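Local atomic coordinates of Alpha/beta hydrolase (Paenibacillus sp. VTT E-133280, PDB entry 6TJ2), a protein that probably hydrolyses small esters such as methyl salicylate outside the cell, resembling tobacco salicylic acid binding protein 2. Residues Y228-E233 against F255-G260; L114-G119 against V138-F143; N173-P178 against E205-L210; L49-W54 against P77-H82; V187-L192 against H264-R269. All blocks are in the same frame, centred on the assembly; numbering follows the deposited sequence.

In the fold
Five of the ten segments run onto strands of the central parallel sheet of the alpha/beta-hydrolase fold: interaction 2 pairs strands 111-117 and 134-139 near the centre of the chain, interaction 1 pairs 226-231 with the edge strand 256-260, and interaction 4 starts from the end of strand 46-50, next to 111-117, its centre about 11 Å from that of interaction 2. Interaction 3 lies about 26 Å from interaction 1, centre to centre, in the mostly helical part between strands 134-139 and 226-231. In sequence interactions 4, 2 and 3 follow one another; interactions 3 and 5 interleave, and interaction 1 nests inside interaction 5. Ser117 meets His264 of interaction 5, so the probable catalytic centre joins distant segments.

Interaction 1 (Y228-E233 against F255-G260); sequences YLYLTE and FRFIEG
The ring of Phe257 meets Tyr230 at a slant, its CE1 3.7 Å from Tyr230 CB, and the ring of Phe255 leans in the same oblique way on Tyr228, CD1 to CB 3.7 Å. His245 stacks on Phe257 and also meets the Tyr230 ring. With CG anti to the backbone N (chi1 -159°), the Tyr228 ring leads away from 255-260, and its OH bonds to Ala142 O. These aromatic side chains lie on one face of two parallel strands, the last pair of the sheet, joined by a beta-alpha-beta crossover through helix 244-250. Five N-H...O bonds alternate from side to side, starting with Tyr228 N to Arg256 O at 2.8 Å; the final one, Thr232 N to Gly260 O at 3.0 Å, is the most bent (145°). On the other face Leu229 CD1 packs on Ile258 CG2 at 3.7 Å, and Leu231 CD2 lies 3.8 Å from Gly260 CA, using the room left by the missing side chain; helix 272-283 covers both leucines. At the far end Thr232 CG2 touches Glu259 CG at 3.5 Å. Their polar atoms bond to neighbouring subunits: Thr232 OG1 to Glu259 of the third, Glu259 OE1 to Thr232 of the second.

Interaction 2 (L114-G119 against V138-F143); sequences LGHSFG and VFFDAF
His116 turns the edge of its imidazole into the face of Phe140, with centroids 4.8 Å apart and planes at 60°; CD2 does the touching, offset toward the rim of the phenyl ring. The strand register puts both residues on one face of the sheet, and the trans first torsion of His116 (chi1 180°) carries its ring across to Phe140. This is the close-packed, regular part of the contact. On the same face Leu114 CD1 rests on Val138 CG1 at 3.7 Å, and two regular parallel-strand bonds hold the backbones, Gly115 N to Val138 O at 3.0 Å and Phe140 N to Gly115 O at 2.9 Å. Segment 138-143 then turns a corner at Phe140 and Asp141, and the pairing becomes irregular. Ser117 N reaches Asp141 O at 3.0 Å, but from well above the carbonyl plane, and Phe143 N approaches Ser117 O in a similar way. A water bridges two side chains here, 3.1 Å from His116 NE2 and donating to Asp141 OD2 at 2.9 Å, while Asp141 OD1 accepts from Leu231 N. Ser117, with its positive phi of 50°, sits in the type II' turn from His116 to Gly119 that leads into helix 119-129: the GxSxG nucleophile elbow of the alpha/beta hydrolases, in which Ser117 is probably the nucleophile.

Interaction 3 (N173-P178 against E205-L210); sequences NTITLP and EPATPL
Ile175 O is gripped twice: Glu205 N donates to it across the contact at 2.9 Å, nearly straight at 169°, and the indole NE1 of Trp54 supplies a second proton. The return bond, Ile175 N to Glu205 O, is also 2.9 Å, which makes Ile175 and Glu205 a hydrogen-bonded antiparallel pair. Glu205 O takes a further CA-H contact from Thr174 CA at 3.2 Å. One residue back from Ile175, Thr174 faces Pro206 as a non-hydrogen-bonded pair, a position where the missing N-H of proline costs no bond across the pair; the next bond is Ala207 N to Asn173 O at 2.9 Å. This short two-stranded antiparallel sheet stands apart from the central parallel one. It belongs to the largely helical insertion between strands 134-139 and 226-231, consistent with the cap that lies over the active site in SABP2-like hydrolases. The side chains of Ile175 and Leu210, in the short helix 208-211, meet tip to tip, CD1 to CD2 4.1 Å, and the same Ile175 methyl lies 4.1 Å from Ala207 CB. Leu166 and Arg167 of helix 157-170 pack on Ile175 as well. The Glu205 side chain bends at its second torsion (chi2 71°) and leads away from 173-178. Its buried carboxylate is well satisfied there: OE2 pairs with His82 NE2 and, weakly, Ser53 OG, while OE1 accepts from Trp54 N.

Interaction 4 (L49-W54 against P77-H82); sequences LIHGSW and PEYAGH
His51 and Glu78 form the shortest polar link of this contact: His51 NE2 donates to Glu78 OE2 at 2.6 Å, almost straight (170°), with the oxygen in the imidazole plane and met on its syn side. The anti side of the same oxygen takes Tyr79 N at 2.9 Å, so two donors hold the carboxylate, whose other oxygen accepts from Ala57 N. At the far side of the imidazole, ND1 donates to Gly52 O at 2.7 Å, on a carbonyl lone pair. Tyr79 OH adds a bond to His51 O at 2.7 Å, from above the carbonyl plane.

Among the rings, His51 and Tyr79 make an offset stack, centroids 4.2 Å apart and planes only 16° from parallel, with Tyr79 CE2 over the middle of the imidazole. His51 CG sits between its backbone N and carbonyl carbon (chi1 69°), which turns the ring toward this partner. His82 completes the aromatic cluster, its CD2 3.8 Å from His51 CE1.

Apolar packing is modest: Ile50 CD1 against Pro77 CG at 3.7 Å, and Ile50 CG2 on Tyr79. Water joins the backbones, donating to Leu49 O and Pro77 O and accepting from His51 N.

Bonds at both nitrogens, near the ring plane, fix the rotation of the His51 ring, and donation from both, one to a carboxylate, is consistent with a doubly protonated, positively charged imidazole.

Interaction 5 (V187-L192 against H264-R269); sequences VNTASL and HMTTVR
Thr266 carries most of the contact, packing against Val187, Thr189 and Ala190, and most of the direct touching is van der Waals. Its OG1 lies 3.3 Å from Val187 CB and 3.5 Å from Ala190 CB, while its CB is 3.8 Å from Thr189 OG1. With OG1 anti to the carbonyl carbon and CG2 anti to the backbone N (chi1 -55°), the threonine presents its oxygen to Val187 and Ala190, and its methyl also lies against Ala190. Beside it Val187 CG1 packs on Met265 CB at 3.8 Å. Phe198 of helix 192-200 touches both Val187 and Thr266.

Segment 187-192 links helix 179-185 to helix 192-200 in the helical insertion of the hydrolase fold, and its type I turn from Val187 to Ala190 is closed by Ala190 N to Val187 O. Segment 264-269 follows the last strand of the sheet and enters helix 267-270. His264 at its start is probably the histidine of a Ser-His-Asp triad, its ND1 bonded to Asp234 OD2 and its ring close to Ser117.

Polar links across the contact run through water. One water donates to Asn188 OD1 and accepts from His264 N at 3.1 Å; another sits 2.8 Å from Thr189 OG1 and equally near Thr267 OG1. Asp263 gives more direct support, OD2 bonding to Thr189 OG1 and OD1 to Thr266 N. Within 264-269, Arg269 folds back so that NH1 donates to Met265 O. Asn188 ND2 bonds to Glu233 O and to Phe257 O of the third subunit, so the turn also faces a subunit interface.

Interaction 1 (Y228-E233 against F255-G260)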
# COMPACT_ATOMS: atom_id res chain seq x y z
N TYR A 228 9.25 -0.23 12.53
CA TYR A 228 9.46 0.40 11.23
C TYR A 228 8.33 1.36 11.02
O TYR A 228 7.14 0.95 11.00
CB TYR A 228 9.54 -0.63 10.09
CG TYR A 228 10.23 -0.09 8.85
CD1 TYR A 228 9.60 0.78 7.97
CD2 TYR A 228 11.56 -0.41 8.58
CE1 TYR A 228 10.24 1.34 6.90
CE2 TYR A 228 12.22 0.15 7.49
CZ TYR A 228 11.57 1.06 6.70
OH TYR A 228 12.25 1.63 5.63
N LEU A 229 8.66 2.64 10.86
CA LEU A 229 7.74 3.73 10.57
C LEU A 229 7.86 4.07 9.09
O LEU A 229 8.94 4.45 8.65
CB LEU A 229 8.07 4.92 11.51
CG LEU A 229 7.27 6.20 11.21
CD1 LEU A 229 5.75 6.01 11.22
CD2 LEU A 229 7.68 7.33 12.17
N TYR A 230 6.78 3.89 8.33
CA TYR A 230 6.76 4.01 6.88
C TYR A 230 5.78 5.05 6.44
O TYR A 230 4.61 4.97 6.87
CB TYR A 230 6.40 2.66 6.26
CG TYR A 230 6.28 2.66 4.77
CD1 TYR A 230 5.11 2.27 4.19
CD2 TYR A 230 7.32 3.08 3.95
CE1 TYR A 230 4.99 2.19 2.82
CE2 TYR A 230 7.18 3.08 2.57
CZ TYR A 230 6.02 2.62 2.02
OH TYR A 230 5.96 2.59 0.62
N LEU A 231 6.20 5.97 5.60
CA LEU A 231 5.31 6.94 4.96
C LEU A 231 5.06 6.51 3.52
O LEU A 231 5.99 6.22 2.78
CB LEU A 231 5.85 8.36 5.02
CG LEU A 231 6.28 8.86 6.39
CD1 LEU A 231 6.80 10.28 6.30
CD2 LEU A 231 5.12 8.79 7.39
N THR A 232 3.78 6.43 3.13
CA THR A 232 3.43 5.64 1.93
C THR A 232 3.75 6.34 0.61
O THR A 232 3.69 5.64 -0.41
CB THR A 232 1.95 5.26 1.94
OG1 THR A 232 1.14 6.42 1.80
CG2 THR A 232 1.55 4.49 3.18
N GLU A 233 4.15 7.61 0.60
CA GLU A 233 4.59 8.27 -0.64
C GLU A 233 6.12 8.42 -0.62
O GLU A 233 6.66 9.16 -1.46
CB GLU A 233 3.89 9.61 -0.84
CG GLU A 233 2.43 9.45 -1.34
CD GLU A 233 1.63 10.69 -1.12
OE1 GLU A 233 1.41 11.08 0.05
OE2 GLU A 233 1.19 11.30 -2.12
N PHE A 255 8.87 -7.10 13.85
CA PHE A 255 8.94 -5.66 14.19
C PHE A 255 7.54 -5.11 14.29
O PHE A 255 6.56 -5.70 13.75
CB PHE A 255 9.79 -4.89 13.16
CG PHE A 255 9.17 -4.88 11.79
CD1 PHE A 255 8.37 -3.84 11.40
CD2 PHE A 255 9.33 -5.92 10.91
CE1 PHE A 255 7.75 -3.84 10.16
CE2 PHE A 255 8.75 -5.90 9.65
CZ PHE A 255 7.98 -4.86 9.26
N ARG A 256 7.42 -3.94 14.87
CA ARG A 256 6.15 -3.20 14.93
C ARG A 256 6.05 -2.24 13.77
O ARG A 256 6.89 -1.33 13.62
CB ARG A 256 6.03 -2.39 16.22
CG ARG A 256 4.68 -1.68 16.38
CD ARG A 256 4.70 -0.58 17.45
NE ARG A 256 5.03 -1.20 18.72
CZ ARG A 256 5.42 -0.51 19.79
NH1 ARG A 256 5.42 0.81 19.76
NH2 ARG A 256 5.83 -1.16 20.85
N PHE A 257 5.09 -2.47 12.90
CA PHE A 257 4.84 -1.63 11.74
C PHE A 257 3.90 -0.50 12.09
O PHE A 257 2.79 -0.75 12.59
CB PHE A 257 4.22 -2.47 10.61
CG PHE A 257 3.91 -1.68 9.36
CD1 PHE A 257 4.94 -1.07 8.63
CD2 PHE A 257 2.63 -1.64 8.82
CE1 PHE A 257 4.65 -0.34 7.49
CE2 PHE A 257 2.35 -0.93 7.67
CZ PHE A 257 3.37 -0.28 6.98
N ILE A 258 4.26 0.73 11.74
CA ILE A 258 3.43 1.94 11.87
C ILE A 258 3.45 2.68 10.54
O ILE A 258 4.55 2.92 10.00
CB ILE A 258 3.90 2.84 13.03
CG1 ILE A 258 3.83 2.11 14.40
CG2 ILE A 258 3.13 4.15 13.03
CD1 ILE A 258 2.47 1.69 14.86
N GLU A 259 2.30 3.01 10.01
CA GLU A 259 2.16 3.65 8.71
C GLU A 259 1.68 5.07 8.87
O GLU A 259 0.82 5.37 9.70
CB GLU A 259 1.12 2.87 7.90
CG GLU A 259 0.94 3.32 6.45
CD GLU A 259 -0.36 2.71 5.86
OE1 GLU A 259 -1.48 3.20 6.23
OE2 GLU A 259 -0.22 1.92 5.01
N GLY A 260 2.17 5.95 8.03
CA GLY A 260 1.69 7.31 7.91
C GLY A 260 1.71 7.82 6.50
O GLY A 260 2.11 7.10 5.58

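Interaction 2 (L114-G119 against V138-F143)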
# COMPACT_ATOMS: atom_id res chain seq x y z
N LEU A 114 16.41 6.10 16.80
CA LEU A 114 15.58 6.22 15.57
C LEU A 114 16.45 6.73 14.45
O LEU A 114 17.09 7.78 14.64
CB LEU A 114 14.39 7.12 15.88
CG LEU A 114 13.33 7.26 14.77
CD1 LEU A 114 11.98 7.60 15.42
CD2 LEU A 114 13.73 8.27 13.72
N GLY A 115 16.45 6.06 13.31
CA GLY A 115 17.23 6.48 12.13
C GLY A 115 16.34 6.66 10.94
O GLY A 115 15.36 5.92 10.79
N HIS A 116 16.64 7.65 10.11
CA HIS A 116 16.00 7.93 8.81
C HIS A 116 16.98 7.62 7.71
O HIS A 116 18.16 7.94 7.86
CB HIS A 116 15.50 9.35 8.79
CG HIS A 116 14.84 9.79 7.55
ND1 HIS A 116 15.50 10.37 6.54
CD2 HIS A 116 13.53 9.73 7.17
CE1 HIS A 116 14.65 10.74 5.59
NE2 HIS A 116 13.45 10.37 5.97
N SER A 117 16.51 7.01 6.62
CA SER A 117 17.32 6.71 5.42
C SER A 117 18.65 6.03 5.76
O SER A 117 18.65 4.96 6.40
CB SER A 117 17.37 7.92 4.51
OG SER A 117 17.90 9.07 5.12
N PHE A 118 19.79 6.53 5.30
CA PHE A 118 21.13 5.99 5.56
C PHE A 118 21.29 5.84 7.06
O PHE A 118 22.05 4.98 7.56
CB PHE A 118 22.17 6.95 5.01
CG PHE A 118 23.58 6.76 5.51
CD1 PHE A 118 24.39 5.73 5.05
CD2 PHE A 118 24.10 7.55 6.52
CE1 PHE A 118 25.66 5.52 5.56
CE2 PHE A 118 25.38 7.34 7.04
CZ PHE A 118 26.15 6.32 6.56
N GLY A 119 20.64 6.68 7.86
CA GLY A 119 20.64 6.55 9.30
C GLY A 119 20.20 5.20 9.83
O GLY A 119 20.60 4.84 10.94
N VAL A 138 14.07 2.18 16.07
CA VAL A 138 13.01 2.57 15.13
C VAL A 138 13.66 2.92 13.81
O VAL A 138 14.48 3.86 13.76
CB VAL A 138 12.14 3.73 15.67
CG1 VAL A 138 11.10 4.13 14.64
CG2 VAL A 138 11.50 3.33 16.99
N PHE A 139 13.29 2.22 12.78
CA PHE A 139 13.69 2.52 11.40
C PHE A 139 12.60 3.35 10.76
O PHE A 139 11.48 2.86 10.59
CB PHE A 139 13.89 1.24 10.61
CG PHE A 139 15.08 0.44 11.07
CD1 PHE A 139 16.26 0.45 10.33
CD2 PHE A 139 15.06 -0.31 12.21
CE1 PHE A 139 17.36 -0.25 10.76
CE2 PHE A 139 16.16 -1.02 12.66
CZ PHE A 139 17.33 -0.94 11.95
N PHE A 140 12.84 4.59 10.42
CA PHE A 140 11.89 5.55 9.82
C PHE A 140 12.27 5.77 8.37
O PHE A 140 13.25 6.45 8.11
CB PHE A 140 11.82 6.82 10.65
CG PHE A 140 11.16 8.00 9.99
CD1 PHE A 140 11.56 9.30 10.27
CD2 PHE A 140 10.11 7.83 9.10
CE1 PHE A 140 10.99 10.37 9.60
CE2 PHE A 140 9.57 8.89 8.41
CZ PHE A 140 10.01 10.18 8.67
N ASP A 141 11.60 5.08 7.43
CA ASP A 141 11.91 5.22 6.00
C ASP A 141 13.43 5.08 5.86
O ASP A 141 14.09 5.93 5.25
CB ASP A 141 11.36 6.50 5.40
CG ASP A 141 9.86 6.51 5.30
OD1 ASP A 141 9.25 5.52 5.57
OD2 ASP A 141 9.30 7.53 4.84
N ALA A 142 13.92 3.99 6.43
CA ALA A 142 15.34 3.76 6.62
C ALA A 142 15.77 2.45 5.97
O ALA A 142 15.00 1.49 5.82
CB ALA A 142 15.74 3.80 8.08
N PHE A 143 17.03 2.41 5.60
CA PHE A 143 17.66 1.18 5.09
C PHE A 143 17.99 0.28 6.26
O PHE A 143 18.37 0.75 7.36
CB PHE A 143 18.92 1.53 4.30
CG PHE A 143 18.62 2.41 3.12
CD1 PHE A 143 17.97 1.86 2.02
CD2 PHE A 143 18.88 3.77 3.13
CE1 PHE A 143 17.62 2.68 0.95
CE2 PHE A 143 18.49 4.58 2.08
CZ PHE A 143 17.92 4.03 0.98
O HOH W 1 10.42 10.05 5.56

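Interaction 3 (N173-P178 against E205-L210)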
# COMPACT_ATOMS: atom_id res chain seq x y z
N ASN A 173 34.83 12.42 -4.26
CA ASN A 173 34.22 11.37 -3.41
C ASN A 173 32.93 11.88 -2.77
O ASN A 173 32.62 11.40 -1.69
CB ASN A 173 35.17 10.83 -2.35
CG ASN A 173 34.74 9.51 -1.77
OD1 ASN A 173 34.79 9.31 -0.54
ND2 ASN A 173 34.37 8.59 -2.63
N THR A 174 32.15 12.68 -3.48
CA THR A 174 30.84 13.12 -2.98
C THR A 174 29.76 12.84 -4.01
O THR A 174 30.03 12.69 -5.22
CB THR A 174 30.81 14.58 -2.54
OG1 THR A 174 31.00 15.47 -3.65
CG2 THR A 174 31.84 14.89 -1.46
N ILE A 175 28.54 12.74 -3.52
CA ILE A 175 27.36 12.62 -4.40
C ILE A 175 26.45 13.79 -4.13
O ILE A 175 25.99 13.99 -3.00
CB ILE A 175 26.61 11.30 -4.12
CG1 ILE A 175 27.50 10.10 -4.48
CG2 ILE A 175 25.30 11.29 -4.89
CD1 ILE A 175 26.96 8.76 -3.95
N THR A 176 26.21 14.56 -5.18
CA THR A 176 25.22 15.64 -5.16
C THR A 176 23.98 15.15 -5.90
O THR A 176 24.09 14.81 -7.09
CB THR A 176 25.76 16.93 -5.77
OG1 THR A 176 26.93 17.32 -5.05
CG2 THR A 176 24.74 18.04 -5.75
N LEU A 177 22.84 15.11 -5.24
CA LEU A 177 21.61 14.71 -5.90
C LEU A 177 21.23 15.76 -6.93
O LEU A 177 21.17 16.92 -6.57
CB LEU A 177 20.45 14.59 -4.91
CG LEU A 177 20.60 13.54 -3.83
CD1 LEU A 177 19.46 13.67 -2.82
CD2 LEU A 177 20.68 12.18 -4.49
N PRO A 178 20.93 15.44 -8.19
CA PRO A 178 20.40 16.41 -9.12
C PRO A 178 19.05 16.91 -8.61
O PRO A 178 18.26 16.09 -8.08
CB PRO A 178 20.27 15.70 -10.46
CG PRO A 178 21.19 14.51 -10.31
CD PRO A 178 21.22 14.17 -8.84
N GLU A 205 26.89 14.45 -0.29
CA GLU A 205 27.12 13.35 0.65
C GLU A 205 28.51 12.76 0.42
O GLU A 205 28.80 12.26 -0.67
CB GLU A 205 26.07 12.26 0.46
CG GLU A 205 26.17 11.15 1.51
CD GLU A 205 25.74 11.59 2.91
OE1 GLU A 205 25.34 12.74 3.13
OE2 GLU A 205 25.85 10.74 3.85
N PRO A 206 29.33 12.63 1.48
CA PRO A 206 30.57 11.85 1.36
C PRO A 206 30.24 10.40 1.04
O PRO A 206 29.38 9.79 1.69
CB PRO A 206 31.20 11.94 2.74
CG PRO A 206 30.56 13.12 3.42
CD PRO A 206 29.17 13.23 2.80
N ALA A 207 30.86 9.82 0.00
CA ALA A 207 30.29 8.63 -0.63
C ALA A 207 30.73 7.33 0.04
O ALA A 207 30.01 6.33 -0.09
CB ALA A 207 30.65 8.57 -2.09
N THR A 208 31.88 7.25 0.68
CA THR A 208 32.41 5.95 1.13
C THR A 208 31.41 5.18 1.98
O THR A 208 31.20 3.99 1.74
CB THR A 208 33.77 6.09 1.79
OG1 THR A 208 34.66 6.64 0.81
CG2 THR A 208 34.23 4.80 2.42
N PRO A 209 30.74 5.78 2.98
CA PRO A 209 29.89 5.00 3.86
C PRO A 209 28.69 4.38 3.14
O PRO A 209 28.12 3.43 3.71
CB PRO A 209 29.44 6.01 4.93
CG PRO A 209 30.54 7.04 4.93
CD PRO A 209 30.92 7.16 3.45
N LEU A 210 28.30 4.92 2.03
CA LEU A 210 27.13 4.36 1.28
C LEU A 210 27.52 3.06 0.60
O LEU A 210 26.65 2.24 0.33
CB LEU A 210 26.65 5.39 0.27
CG LEU A 210 25.77 6.51 0.81
CD1 LEU A 210 26.45 7.31 1.91
CD2 LEU A 210 25.40 7.45 -0.35

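Interaction 4 (L49-W54 against P77-H82)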
# COMPACT_ATOMS: atom_id res chain seq x y z
N LEU A 49 17.78 10.81 17.60
CA LEU A 49 17.36 10.86 16.19
C LEU A 49 18.60 10.96 15.32
O LEU A 49 19.37 11.90 15.53
CB LEU A 49 16.42 12.00 15.89
CG LEU A 49 15.21 12.12 16.82
CD1 LEU A 49 14.39 13.31 16.40
CD2 LEU A 49 14.34 10.87 16.76
N ILE A 50 18.76 10.04 14.39
CA ILE A 50 19.93 9.93 13.47
C ILE A 50 19.47 10.22 12.06
O ILE A 50 18.72 9.42 11.48
CB ILE A 50 20.58 8.55 13.61
CG1 ILE A 50 20.90 8.18 15.07
CG2 ILE A 50 21.78 8.48 12.68
CD1 ILE A 50 21.82 9.19 15.77
N HIS A 51 19.91 11.35 11.52
CA HIS A 51 19.59 11.72 10.15
C HIS A 51 20.30 10.79 9.16
O HIS A 51 21.25 10.09 9.53
CB HIS A 51 19.90 13.18 9.85
CG HIS A 51 21.36 13.54 9.82
ND1 HIS A 51 22.17 13.22 8.75
CD2 HIS A 51 22.16 14.13 10.73
CE1 HIS A 51 23.40 13.66 8.98
NE2 HIS A 51 23.43 14.22 10.19
N GLY A 52 19.88 10.90 7.92
CA GLY A 52 20.48 10.16 6.83
C GLY A 52 21.31 11.03 5.91
O GLY A 52 21.84 12.08 6.33
N SER A 53 21.52 10.57 4.70
CA SER A 53 22.41 11.23 3.73
C SER A 53 21.75 12.50 3.18
O SER A 53 20.49 12.67 3.21
CB SER A 53 22.80 10.30 2.63
OG SER A 53 23.50 9.19 3.10
N TRP A 54 22.57 13.42 2.69
CA TRP A 54 22.08 14.67 2.07
C TRP A 54 21.27 15.43 3.14
O TRP A 54 20.24 16.01 2.81
CB TRP A 54 21.29 14.42 0.80
CG TRP A 54 22.03 13.62 -0.20
CD1 TRP A 54 23.14 14.01 -0.91
CD2 TRP A 54 21.86 12.24 -0.51
NE1 TRP A 54 23.61 12.98 -1.67
CE2 TRP A 54 22.84 11.86 -1.45
CE3 TRP A 54 20.89 11.30 -0.12
CZ2 TRP A 54 22.94 10.55 -1.92
CZ3 TRP A 54 20.98 10.03 -0.61
CH2 TRP A 54 21.97 9.67 -1.49
N PRO A 77 22.01 14.36 17.43
CA PRO A 77 23.46 14.53 17.24
C PRO A 77 23.80 14.75 15.78
O PRO A 77 23.20 14.12 14.87
CB PRO A 77 24.03 13.21 17.75
CG PRO A 77 22.90 12.22 17.59
CD PRO A 77 21.67 13.02 17.90
N GLU A 78 24.84 15.51 15.56
CA GLU A 78 25.52 15.50 14.26
C GLU A 78 26.60 14.40 14.30
O GLU A 78 26.98 13.91 15.40
CB GLU A 78 26.18 16.85 13.99
CG GLU A 78 26.65 17.03 12.57
CD GLU A 78 25.53 16.64 11.63
OE1 GLU A 78 24.71 17.55 11.35
OE2 GLU A 78 25.53 15.50 11.15
N TYR A 79 27.01 13.94 13.12
CA TYR A 79 28.00 12.84 13.05
C TYR A 79 29.09 13.16 12.04
O TYR A 79 28.96 14.08 11.30
CB TYR A 79 27.29 11.49 12.90
CG TYR A 79 26.36 11.29 11.72
CD1 TYR A 79 26.82 11.17 10.42
CD2 TYR A 79 25.01 11.11 11.94
CE1 TYR A 79 25.96 10.88 9.38
CE2 TYR A 79 24.13 10.82 10.91
CZ TYR A 79 24.60 10.70 9.63
OH TYR A 79 23.77 10.39 8.61
N ALA A 80 30.11 12.31 12.05
CA ALA A 80 31.37 12.59 11.34
C ALA A 80 31.10 12.85 9.86
O ALA A 80 30.26 12.20 9.22
CB ALA A 80 32.34 11.48 11.52
N GLY A 81 31.80 13.85 9.32
CA GLY A 81 31.75 14.21 7.91
C GLY A 81 30.44 14.85 7.47
O GLY A 81 30.22 15.05 6.27
N HIS A 82 29.59 15.19 8.44
CA HIS A 82 28.29 15.82 8.18
C HIS A 82 28.17 17.08 9.04
O HIS A 82 28.96 17.29 9.97
CB HIS A 82 27.14 14.85 8.44
CG HIS A 82 27.16 13.69 7.50
ND1 HIS A 82 28.14 12.71 7.51
CD2 HIS A 82 26.28 13.35 6.55
CE1 HIS A 82 27.84 11.82 6.54
NE2 HIS A 82 26.71 12.19 5.95
O HOH W 2 20.82 13.32 13.63

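Interaction 5 (V187-L192 against H264-R269)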
# COMPACT_ATOMS: atom_id res chain seq x y z
N VAL A 187 11.14 14.77 -2.37
CA VAL A 187 10.14 15.74 -1.88
C VAL A 187 8.94 15.81 -2.85
O VAL A 187 8.40 16.90 -3.17
CB VAL A 187 10.79 17.11 -1.61
CG1 VAL A 187 11.77 17.03 -0.45
CG2 VAL A 187 11.47 17.71 -2.81
N ASN A 188 8.52 14.67 -3.38
CA ASN A 188 7.43 14.58 -4.35
C ASN A 188 6.15 15.22 -3.85
O ASN A 188 5.41 15.75 -4.73
CB ASN A 188 7.19 13.11 -4.74
CG ASN A 188 7.31 12.08 -3.64
OD1 ASN A 188 8.31 12.04 -2.94
ND2 ASN A 188 6.31 11.21 -3.53
N THR A 189 5.87 15.32 -2.57
CA THR A 189 4.59 15.92 -2.08
C THR A 189 4.77 17.41 -1.79
O THR A 189 3.76 18.05 -1.46
CB THR A 189 4.06 15.18 -0.85
OG1 THR A 189 4.93 15.41 0.26
CG2 THR A 189 3.95 13.70 -1.09
N ALA A 190 5.96 17.95 -1.91
CA ALA A 190 6.20 19.39 -1.68
C ALA A 190 5.80 20.22 -2.89
O ALA A 190 5.85 19.75 -4.03
CB ALA A 190 7.68 19.63 -1.40
N SER A 191 5.50 21.51 -2.63
CA SER A 191 5.42 22.51 -3.70
C SER A 191 6.82 22.74 -4.26
O SER A 191 7.81 22.37 -3.62
CB SER A 191 4.83 23.79 -3.17
OG SER A 191 5.75 24.44 -2.31
N LEU A 192 6.93 23.37 -5.40
CA LEU A 192 8.25 23.70 -5.97
C LEU A 192 9.03 24.63 -5.03
O LEU A 192 10.21 24.40 -4.79
CB LEU A 192 8.10 24.37 -7.32
CG LEU A 192 9.45 24.75 -7.93
CD1 LEU A 192 10.31 23.53 -8.17
CD2 LEU A 192 9.24 25.53 -9.23
N HIS A 264 9.86 11.35 1.68
CA HIS A 264 11.16 11.21 2.34
C HIS A 264 11.58 12.45 3.12
O HIS A 264 12.06 12.30 4.25
CB HIS A 264 12.23 10.86 1.29
CG HIS A 264 13.41 10.17 1.86
ND1 HIS A 264 13.30 9.00 2.55
CD2 HIS A 264 14.75 10.43 1.78
CE1 HIS A 264 14.50 8.54 2.83
NE2 HIS A 264 15.42 9.39 2.41
N MET A 265 11.47 13.63 2.54
CA MET A 265 12.08 14.83 3.19
C MET A 265 11.13 16.01 3.33
O MET A 265 11.54 16.98 3.98
CB MET A 265 13.35 15.25 2.46
CG MET A 265 14.37 14.18 2.51
SD MET A 265 15.98 14.86 2.05
CE MET A 265 17.08 13.60 2.68
N THR A 266 9.89 15.96 2.88
CA THR A 266 8.96 17.11 3.08
C THR A 266 8.34 17.04 4.48
O THR A 266 8.25 18.04 5.20
CB THR A 266 7.83 17.06 2.04
OG1 THR A 266 8.40 16.99 0.73
CG2 THR A 266 6.87 18.21 2.16
N THR A 267 7.81 15.87 4.83
CA THR A 267 6.79 15.77 5.88
C THR A 267 7.34 16.09 7.24
O THR A 267 6.62 16.66 8.08
CB THR A 267 6.15 14.38 5.80
OG1 THR A 267 5.95 14.03 4.43
CG2 THR A 267 4.82 14.29 6.55
N VAL A 268 8.60 15.77 7.49
CA VAL A 268 9.18 16.11 8.82
C VAL A 268 9.26 17.62 8.99
O VAL A 268 9.41 18.14 10.13
CB VAL A 268 10.57 15.50 9.05
CG1 VAL A 268 10.44 13.99 9.11
CG2 VAL A 268 11.60 15.99 8.06
N ARG A 269 9.20 18.40 7.90
CA ARG A 269 9.21 19.89 7.97
C ARG A 269 7.80 20.42 7.95
O ARG A 269 7.54 21.38 8.70
CB ARG A 269 9.96 20.52 6.80
CG ARG A 269 11.45 20.51 7.02
CD ARG A 269 12.07 19.38 6.23
NE ARG A 269 13.50 19.55 6.34
CZ ARG A 269 14.37 19.17 5.41
NH1 ARG A 269 14.02 18.47 4.37
NH2 ARG A 269 15.64 19.48 5.59
O HOH W 3 9.82 10.44 -1.28
O HOH W 4 4.23 15.61 2.93